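Local coordinates for protein histidine--tRNA ligase (Thermus thermophilus, PDB 1H4V) that catalyses the ATP-dependent attachment of L-histidine to tRNA(His), working as a homodimeric class II aminoacyl-tRNA synthetase, at residues S164-G167 with D171-R174; D330-P335 with L374-A379; E343-A348 with A357-A362; E386-A391 with Q404-R409. One frame throughout, in Å; residues are numbered along the deposited sequence.

Overall arrangement
Interaction 1 closes first along the chain and stands apart, at the end of the first catalytic region (1-171), where strand 160-165 hands over to helix 169-183; its centre is 64 to 79 Å from those of the other three, across the centre of the chain. Interactions 2, 3 and 4 all belong to the anticodon-binding domain and reach its five-stranded mixed sheet. Interaction 3 is nested within the loop closed by interaction 2, their centres 11 Å apart, and neighbouring strands 331-335 and 357-359 join them. Interaction 4 follows, touching interaction 3 through Glu343 with Arg409 and Leu389. This is consistent with separate parts of the chain handling aminoacylation and anticodon recognition.

Interaction 1: residues S164-G167 with D171-R174; sequences SSVG and DRAR
Val166 and Gly167, just past the end of a strand, meet Asp171 and Arg172 at the start of a helix. Ahead of them Ser165 sets the turn: its OG accepts a bond from Gly167 N, 3.1 Å long and fairly straight at 163°, which makes an ST turn. Val166 then lies alongside Arg172, the two side chains pointing the same way. Its CB sits at the edge of the guanidinium, in plane, 3.4 Å from Arg172 NH1, while Val166 O approaches the aliphatic Arg172 CG at 3.1 Å. The Arg172 chain bends at its third torsion (chi3 56°), which turns the guanidinium back along Val166; NH2 is bonded to the carbonyl oxygen of Arg259. Gly167, with a positive phi of 62°, comes next to the helix, its CA 3.9 Å from Asp171 OD2. That oxygen accepts from Asp168 N and, weakly, from Gly230 N. No hydrogen bond joins the two segments directly, so van der Waals contact carries this buried corner. It forms the tight connection from strand 160-165 into helix 169-183, with helix 231-246 against Ser165 and Asp171, and backbone bonds from Val166 and Gly167 to Arg266 beside strand 267-272.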
# COMPACT_ATOMS: atom_id res chain seq x y z
N SER A 164 -14.39 19.35 21.24
CA SER A 164 -14.99 20.66 21.05
C SER A 164 -16.07 20.57 19.99
O SER A 164 -16.39 19.49 19.50
CB SER A 164 -13.92 21.66 20.61
OG SER A 164 -14.48 22.95 20.38
N SER A 165 -16.62 21.73 19.65
CA SER A 165 -17.67 21.81 18.65
C SER A 165 -17.56 23.09 17.84
O SER A 165 -17.08 24.11 18.35
CB SER A 165 -19.05 21.76 19.31
OG SER A 165 -20.07 22.02 18.36
N VAL A 166 -17.98 23.04 16.58
CA VAL A 166 -17.94 24.22 15.74
C VAL A 166 -19.37 24.65 15.39
O VAL A 166 -19.58 25.51 14.53
CB VAL A 166 -17.13 23.97 14.45
CG1 VAL A 166 -15.68 23.69 14.81
CG2 VAL A 166 -17.72 22.81 13.67
N GLY A 167 -20.34 24.03 16.06
CA GLY A 167 -21.75 24.34 15.87
C GLY A 167 -22.38 24.13 14.51
O GLY A 167 -21.78 23.57 13.60
N ASP A 171 -25.00 28.96 13.52
CA ASP A 171 -24.18 29.34 14.67
C ASP A 171 -22.87 29.91 14.15
O ASP A 171 -22.32 30.86 14.72
CB ASP A 171 -23.88 28.14 15.56
CG ASP A 171 -25.14 27.45 16.08
OD1 ASP A 171 -26.16 28.14 16.28
OD2 ASP A 171 -25.09 26.23 16.30
N ARG A 172 -22.37 29.33 13.07
CA ARG A 172 -21.12 29.78 12.48
C ARG A 172 -21.30 31.14 11.81
O ARG A 172 -20.36 31.94 11.74
CB ARG A 172 -20.62 28.73 11.48
CG ARG A 172 -20.34 27.35 12.12
CD ARG A 172 -19.99 26.31 11.06
NE ARG A 172 -18.86 26.74 10.24
CZ ARG A 172 -17.59 26.51 10.53
NH1 ARG A 172 -17.27 25.83 11.62
NH2 ARG A 172 -16.63 26.97 9.73
N ALA A 173 -22.51 31.41 11.35
CA ALA A 173 -22.79 32.69 10.72
C ALA A 173 -22.68 33.81 11.76
O ALA A 173 -22.02 34.83 11.51
CB ALA A 173 -24.19 32.68 10.11
N ARG A 174 -23.31 33.63 12.92
CA ARG A 174 -23.25 34.63 13.97
C ARG A 174 -21.82 34.86 14.44
O ARG A 174 -21.39 36.00 14.63
CB ARG A 174 -24.11 34.22 15.16
CG ARG A 174 -25.62 34.28 14.90
CD ARG A 174 -26.41 33.77 16.10
NE ARG A 174 -27.85 33.88 15.89
CZ ARG A 174 -28.77 33.65 16.83
NH1 ARG A 174 -28.40 33.28 18.05
NH2 ARG A 174 -30.06 33.79 16.55

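Interaction 2: residues D330-P335 with L374-A379; sequences DLYLIP and LKRGAA
Tyr332 and Arg376 make the broadest part of this contact, with the arginine laid over one face of the phenol ring. Arg376 CD stands 3.7 Å from the centroid of the Tyr332 ring and 16° off its normal, a CH-pi contact. Further out, Arg376 NE comes to 3.3 Å from Tyr332 CE1, and the guanidinium, nearly parallel to the ring with 15° between the planes, has Tyr332 OH over its own face. A bend at chi3 (87°) brings the arginine's flat end across the ring. Beneath this layer the buried Tyr332 and Ala378 make an apolar contact, CB to CB at 3.9 Å. Ala379 CB sets a methyl against a backbone oxygen, 3.5 Å from Asp330 O. Arg376, by contrast, lies partly exposed at the rim, bordered by Pro99 of the second subunit. Gly377 ends the helix in a Schellman motif, its positive phi turning the chain so that Ala378 and Ala379 face the strand. Asp330 points away and bonds through OD2 to Arg356 N. The contact thus joins the loop leading from helix 366-375 into strand 380-384 to the start of strand 331-335, which is flanked by strands 357-359 and 380-384 and backed by helix 338-351.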
# COMPACT_ATOMS: atom_id res chain seq x y z
N ASP A 330 15.09 -20.02 7.64
CA ASP A 330 15.04 -21.29 8.34
C ASP A 330 16.29 -22.09 8.00
O ASP A 330 16.77 -22.88 8.81
CB ASP A 330 13.80 -22.09 7.94
CG ASP A 330 12.51 -21.40 8.36
OD1 ASP A 330 12.44 -20.92 9.51
OD2 ASP A 330 11.56 -21.36 7.55
N LEU A 331 16.83 -21.87 6.81
CA LEU A 331 18.02 -22.59 6.36
C LEU A 331 18.94 -21.73 5.49
O LEU A 331 18.49 -21.11 4.52
CB LEU A 331 17.60 -23.84 5.57
CG LEU A 331 18.70 -24.67 4.88
CD1 LEU A 331 19.54 -25.37 5.94
CD2 LEU A 331 18.06 -25.71 3.95
N TYR A 332 20.23 -21.70 5.84
CA TYR A 332 21.22 -20.97 5.06
C TYR A 332 22.24 -22.00 4.58
O TYR A 332 23.05 -22.51 5.36
CB TYR A 332 21.92 -19.90 5.90
CG TYR A 332 22.76 -18.97 5.05
CD1 TYR A 332 22.15 -18.07 4.18
CD2 TYR A 332 24.15 -19.02 5.08
CE1 TYR A 332 22.91 -17.25 3.34
CE2 TYR A 332 24.92 -18.21 4.25
CZ TYR A 332 24.29 -17.33 3.38
OH TYR A 332 25.05 -16.54 2.54
N LEU A 333 22.19 -22.30 3.28
CA LEU A 333 23.06 -23.28 2.64
C LEU A 333 24.43 -22.76 2.24
O LEU A 333 24.55 -21.74 1.57
CB LEU A 333 22.37 -23.85 1.41
CG LEU A 333 21.34 -24.93 1.70
CD1 LEU A 333 20.35 -25.05 0.54
CD2 LEU A 333 22.07 -26.25 1.94
N ILE A 334 25.47 -23.49 2.64
CA ILE A 334 26.84 -23.11 2.33
C ILE A 334 27.46 -24.11 1.36
O ILE A 334 27.76 -25.25 1.73
CB ILE A 334 27.72 -23.06 3.61
CG1 ILE A 334 27.23 -21.97 4.55
CG2 ILE A 334 29.19 -22.83 3.24
CD1 ILE A 334 25.96 -22.29 5.24
N PRO A 335 27.67 -23.70 0.09
CA PRO A 335 28.27 -24.61 -0.89
C PRO A 335 29.78 -24.62 -0.61
O PRO A 335 30.36 -23.57 -0.37
CB PRO A 335 27.92 -23.97 -2.23
CG PRO A 335 27.86 -22.51 -1.91
CD PRO A 335 27.18 -22.47 -0.55
N LEU A 374 25.22 -17.78 11.36
CA LEU A 374 24.97 -17.24 12.70
C LEU A 374 24.61 -15.76 12.62
O LEU A 374 23.67 -15.31 13.27
CB LEU A 374 26.22 -17.37 13.60
CG LEU A 374 26.45 -18.60 14.48
CD1 LEU A 374 25.13 -19.00 15.13
CD2 LEU A 374 27.03 -19.75 13.68
N LYS A 375 25.37 -15.02 11.83
CA LYS A 375 25.14 -13.60 11.66
C LYS A 375 23.78 -13.31 11.04
O LYS A 375 23.14 -12.32 11.38
CB LYS A 375 26.26 -13.00 10.81
N ARG A 376 23.33 -14.19 10.15
CA ARG A 376 22.05 -14.01 9.47
C ARG A 376 20.89 -14.57 10.28
O ARG A 376 19.74 -14.50 9.87
CB ARG A 376 22.13 -14.67 8.09
CG ARG A 376 23.34 -14.18 7.30
CD ARG A 376 23.53 -14.93 5.99
NE ARG A 376 22.76 -14.33 4.90
CZ ARG A 376 23.29 -13.57 3.94
NH1 ARG A 376 24.59 -13.31 3.93
NH2 ARG A 376 22.51 -13.08 2.99
N GLY A 377 21.21 -15.11 11.45
CA GLY A 377 20.19 -15.65 12.33
C GLY A 377 19.42 -16.84 11.79
O GLY A 377 18.23 -16.99 12.07
N ALA A 378 20.09 -17.69 11.03
CA ALA A 378 19.45 -18.88 10.48
C ALA A 378 19.17 -19.91 11.56
O ALA A 378 19.93 -20.05 12.52
CB ALA A 378 20.34 -19.50 9.41
N ALA A 379 18.06 -20.63 11.43
CA ALA A 379 17.73 -21.67 12.39
C ALA A 379 18.72 -22.81 12.12
O ALA A 379 19.33 -23.35 13.04
CB ALA A 379 16.30 -22.15 12.18

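Interaction 3: residues E343-A348 with A357-A362; sequences EAFYLA and AEYALA
Tyr359 takes the first torsion that sets CG between its backbone N and carbonyl carbon (chi1 59°), and Phe345 the one that sets CG opposite its backbone N; with these the two rings run side by side in the same direction from strand and helix. The rings meet obliquely, centroids 5.8 Å apart. What lies over one face of the tyrosine is the helix backbone: Phe345 CA is 4.2 Å from the Tyr359 centroid and 18° off the normal, a CH-pi contact. The phenylalanine meets the far end of the phenol, with Phe345 CD1 3.6 Å from Tyr359 OH. Small residues allow the strand to approach the helix. Ala344 CB reaches Tyr359 CB at 4.0 Å, while Ala348 CB, one turn on, lies 3.8 Å from Tyr359 CD2 and also packs on the CB of Ala357. No hydrogen bond crosses between the segments; the buried Tyr359 OH has instead weak bonds to Glu142 and Arg103 of the second subunit, which carry the contact into the dimer interface. Phe345 packs there on Leu247 of that subunit. The segments' axes run antiparallel at 172°, 8.0 Å apart, as befits the returning half of a beta-alpha-beta unit: helix 338-351 follows strand 331-335 and leads back to strand 357-359, which lies parallel to 331-335 at the outer edge of the sheet within this chain.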
# COMPACT_ATOMS: atom_id res chain seq x y z
N GLU A 343 23.86 -26.63 -6.81
CA GLU A 343 23.12 -27.62 -6.04
C GLU A 343 22.47 -26.97 -4.81
O GLU A 343 21.41 -27.39 -4.38
CB GLU A 343 24.05 -28.75 -5.60
CG GLU A 343 24.79 -29.44 -6.73
CD GLU A 343 23.87 -30.10 -7.75
OE1 GLU A 343 22.84 -30.68 -7.33
OE2 GLU A 343 24.19 -30.06 -8.96
N ALA A 344 23.12 -25.95 -4.25
CA ALA A 344 22.56 -25.27 -3.09
C ALA A 344 21.28 -24.54 -3.51
O ALA A 344 20.30 -24.48 -2.76
CB ALA A 344 23.56 -24.28 -2.53
N PHE A 345 21.31 -24.00 -4.72
CA PHE A 345 20.19 -23.28 -5.28
C PHE A 345 19.04 -24.26 -5.53
O PHE A 345 17.90 -23.97 -5.19
CB PHE A 345 20.63 -22.59 -6.58
CG PHE A 345 19.49 -22.14 -7.46
CD1 PHE A 345 18.48 -21.31 -6.97
CD2 PHE A 345 19.47 -22.49 -8.81
CE1 PHE A 345 17.47 -20.83 -7.81
CE2 PHE A 345 18.46 -22.01 -9.66
CZ PHE A 345 17.46 -21.19 -9.16
N TYR A 346 19.35 -25.41 -6.11
CA TYR A 346 18.32 -26.42 -6.40
C TYR A 346 17.65 -26.91 -5.14
O TYR A 346 16.44 -27.12 -5.11
CB TYR A 346 18.92 -27.62 -7.14
CG TYR A 346 19.61 -27.25 -8.43
CD1 TYR A 346 20.66 -28.02 -8.92
CD2 TYR A 346 19.21 -26.14 -9.16
CE1 TYR A 346 21.30 -27.69 -10.10
CE2 TYR A 346 19.84 -25.80 -10.35
CZ TYR A 346 20.88 -26.58 -10.81
OH TYR A 346 21.52 -26.25 -12.00
N LEU A 347 18.45 -27.10 -4.09
CA LEU A 347 17.92 -27.57 -2.81
C LEU A 347 17.05 -26.49 -2.16
O LEU A 347 15.95 -26.78 -1.71
CB LEU A 347 19.07 -27.97 -1.87
CG LEU A 347 18.65 -28.34 -0.44
CD1 LEU A 347 17.62 -29.46 -0.48
CD2 LEU A 347 19.88 -28.77 0.36
N ALA A 348 17.55 -25.26 -2.12
CA ALA A 348 16.77 -24.17 -1.53
C ALA A 348 15.44 -24.01 -2.27
O ALA A 348 14.39 -23.82 -1.66
CB ALA A 348 17.57 -22.87 -1.57
N ALA A 357 14.59 -20.57 2.72
CA ALA A 357 15.92 -21.14 2.54
C ALA A 357 16.79 -20.28 1.63
O ALA A 357 16.41 -19.98 0.50
CB ALA A 357 15.80 -22.55 1.96
N GLU A 358 17.95 -19.90 2.14
CA GLU A 358 18.87 -19.07 1.38
C GLU A 358 20.20 -19.78 1.18
O GLU A 358 20.46 -20.81 1.80
CB GLU A 358 19.06 -17.73 2.08
CG GLU A 358 17.79 -16.89 2.10
CD GLU A 358 17.91 -15.61 2.91
OE1 GLU A 358 18.83 -14.81 2.62
OE2 GLU A 358 17.09 -15.40 3.83
N TYR A 359 21.04 -19.23 0.32
CA TYR A 359 22.31 -19.86 0.03
C TYR A 359 23.35 -18.84 -0.40
O TYR A 359 23.01 -17.78 -0.93
CB TYR A 359 22.11 -20.90 -1.08
CG TYR A 359 21.56 -20.28 -2.34
CD1 TYR A 359 22.39 -19.63 -3.25
CD2 TYR A 359 20.18 -20.28 -2.60
CE1 TYR A 359 21.88 -18.98 -4.37
CE2 TYR A 359 19.66 -19.64 -3.71
CZ TYR A 359 20.51 -18.98 -4.59
OH TYR A 359 19.99 -18.30 -5.66
N ALA A 360 24.62 -19.16 -0.19
CA ALA A 360 25.71 -18.27 -0.58
C ALA A 360 25.99 -18.56 -2.05
O ALA A 360 25.84 -19.69 -2.50
CB ALA A 360 26.95 -18.55 0.26
N LEU A 361 26.38 -17.53 -2.80
CA LEU A 361 26.67 -17.70 -4.22
C LEU A 361 28.09 -18.15 -4.55
O LEU A 361 28.37 -18.50 -5.69
CB LEU A 361 26.39 -16.41 -4.99
CG LEU A 361 25.03 -16.32 -5.68
CD1 LEU A 361 24.97 -15.01 -6.48
CD2 LEU A 361 24.84 -17.52 -6.60
N ALA A 362 28.98 -18.12 -3.57
CA ALA A 362 30.36 -18.54 -3.81
C ALA A 362 30.79 -19.54 -2.75
O ALA A 362 30.24 -19.56 -1.65
CB ALA A 362 31.29 -17.33 -3.79

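Interaction 4: residues E386-A391 with Q404-R409; sequences EDELRA and QVRLSR
Glu388 OE1 is held by two groups: it forms a salt bridge with Arg406 NH2 at 3.3 Å and a hydrogen bond with the hydroxyl of Thr395. In the bridge the oxygen sits well off the guanidinium plane, over one face, so the attraction is electrostatic without a directed hydrogen bond. The side chains cross at about a right angle, with carboxylate and guanidinium planes 66° apart. Arg406 reaches this place by bending at both chi2 (66°) and chi3 (87°), which folds its end toward the helix. Two of its nitrogens have other partners: NE bonds to Thr395 OG1 and NH1 makes a salt bridge with Glu393. Thr395 OG1 therefore stands between the acid and the base, tying both to strand 393-398 and probably fixing how the guanidinium is turned. Glu388 is buried here, so the nearby positive charge would be expected to steady its carboxylate. Alongside, Asp387 CB skirts the arginine 4.3 Å from Arg406 NH2, and the carboxylate of Asp387 stays too far for a salt bridge, though its charge is of opposite sign. A second, thinner touch is made by Leu389 CD2, 4.0 Å from Arg409 NH2; the extended Arg409 chain brings that nitrogen there, with a long, weak ion pair to Glu343. Helix 386-391 and strand 404-408 are thus linked at the domain surface through strand 393-398, the antiparallel neighbour of 404-408, with helix 338-351 beside Leu389 and Arg409 and helix 412-419 covering Leu407.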
# COMPACT_ATOMS: atom_id res chain seq x y z
N GLU A 386 31.72 -31.88 -2.08
CA GLU A 386 31.94 -33.00 -2.97
C GLU A 386 31.33 -34.28 -2.40
O GLU A 386 30.65 -35.02 -3.11
CB GLU A 386 33.43 -33.18 -3.18
CG GLU A 386 33.79 -34.06 -4.35
CD GLU A 386 35.29 -34.15 -4.55
OE1 GLU A 386 35.70 -34.67 -5.61
OE2 GLU A 386 36.05 -33.72 -3.65
N ASP A 387 31.56 -34.52 -1.11
CA ASP A 387 31.05 -35.71 -0.44
C ASP A 387 29.52 -35.81 -0.46
O ASP A 387 28.97 -36.83 -0.87
CB ASP A 387 31.55 -35.76 1.01
CG ASP A 387 33.07 -35.76 1.12
OD1 ASP A 387 33.70 -34.72 0.80
OD2 ASP A 387 33.65 -36.80 1.52
N GLU A 388 28.82 -34.77 -0.01
CA GLU A 388 27.36 -34.85 -0.02
C GLU A 388 26.81 -34.85 -1.44
O GLU A 388 25.77 -35.47 -1.70
CB GLU A 388 26.70 -33.72 0.79
CG GLU A 388 27.53 -32.47 1.02
CD GLU A 388 28.55 -32.64 2.13
OE1 GLU A 388 28.14 -33.07 3.23
OE2 GLU A 388 29.74 -32.34 1.91
N LEU A 389 27.49 -34.19 -2.36
CA LEU A 389 27.02 -34.17 -3.74
C LEU A 389 27.05 -35.57 -4.36
O LEU A 389 26.11 -35.98 -5.02
CB LEU A 389 27.85 -33.21 -4.59
CG LEU A 389 27.61 -31.71 -4.36
CD1 LEU A 389 28.31 -30.90 -5.45
CD2 LEU A 389 26.12 -31.41 -4.38
N ARG A 390 28.13 -36.31 -4.12
CA ARG A 390 28.25 -37.66 -4.66
C ARG A 390 27.25 -38.61 -4.01
O ARG A 390 26.77 -39.55 -4.64
CB ARG A 390 29.67 -38.20 -4.46
N ALA A 391 26.94 -38.35 -2.75
CA ALA A 391 26.00 -39.20 -2.02
C ALA A 391 24.55 -38.72 -2.14
O ALA A 391 23.64 -39.40 -1.68
CB ALA A 391 26.40 -39.27 -0.55
N GLN A 404 24.35 -31.66 14.68
CA GLN A 404 24.64 -31.80 13.26
C GLN A 404 24.25 -33.18 12.74
O GLN A 404 24.63 -34.20 13.30
CB GLN A 404 26.12 -31.55 12.99
CG GLN A 404 26.48 -31.54 11.52
CD GLN A 404 27.95 -31.28 11.26
OE1 GLN A 404 28.52 -30.30 11.74
NE2 GLN A 404 28.58 -32.17 10.51
N VAL A 405 23.50 -33.19 11.64
CA VAL A 405 23.04 -34.45 11.06
C VAL A 405 23.29 -34.53 9.55
O VAL A 405 23.36 -33.52 8.86
CB VAL A 405 21.54 -34.63 11.31
CG1 VAL A 405 20.76 -33.53 10.59
CG2 VAL A 405 21.09 -36.01 10.83
N ARG A 406 23.41 -35.76 9.06
CA ARG A 406 23.64 -36.01 7.65
C ARG A 406 22.42 -36.75 7.11
O ARG A 406 22.14 -37.87 7.52
CB ARG A 406 24.90 -36.86 7.46
CG ARG A 406 25.15 -37.31 6.03
CD ARG A 406 25.44 -36.13 5.13
NE ARG A 406 26.86 -35.78 5.12
CZ ARG A 406 27.79 -36.39 4.39
NH1 ARG A 406 27.47 -37.40 3.60
NH2 ARG A 406 29.06 -35.99 4.46
N LEU A 407 21.69 -36.13 6.20
CA LEU A 407 20.50 -36.78 5.65
C LEU A 407 20.43 -36.64 4.14
O LEU A 407 21.12 -35.80 3.55
CB LEU A 407 19.24 -36.20 6.31
CG LEU A 407 18.99 -34.69 6.24
CD1 LEU A 407 17.74 -34.34 7.03
CD2 LEU A 407 20.17 -33.93 6.82
N SER A 408 19.60 -37.47 3.51
CA SER A 408 19.43 -37.43 2.06
C SER A 408 18.55 -36.24 1.68
O SER A 408 17.79 -35.73 2.51
CB SER A 408 18.77 -38.72 1.57
OG SER A 408 17.49 -38.90 2.15
N ARG A 409 18.65 -35.79 0.44
CA ARG A 409 17.86 -34.65 -0.01
C ARG A 409 16.35 -34.84 0.09
O ARG A 409 15.63 -33.89 0.35
CB ARG A 409 18.23 -34.27 -1.44
CG ARG A 409 19.58 -33.62 -1.56
CD ARG A 409 19.61 -32.70 -2.77
NE ARG A 409 20.90 -32.02 -2.91
CZ ARG A 409 21.11 -31.00 -3.74
NH1 ARG A 409 20.12 -30.55 -4.51
NH2 ARG A 409 22.31 -30.45 -3.81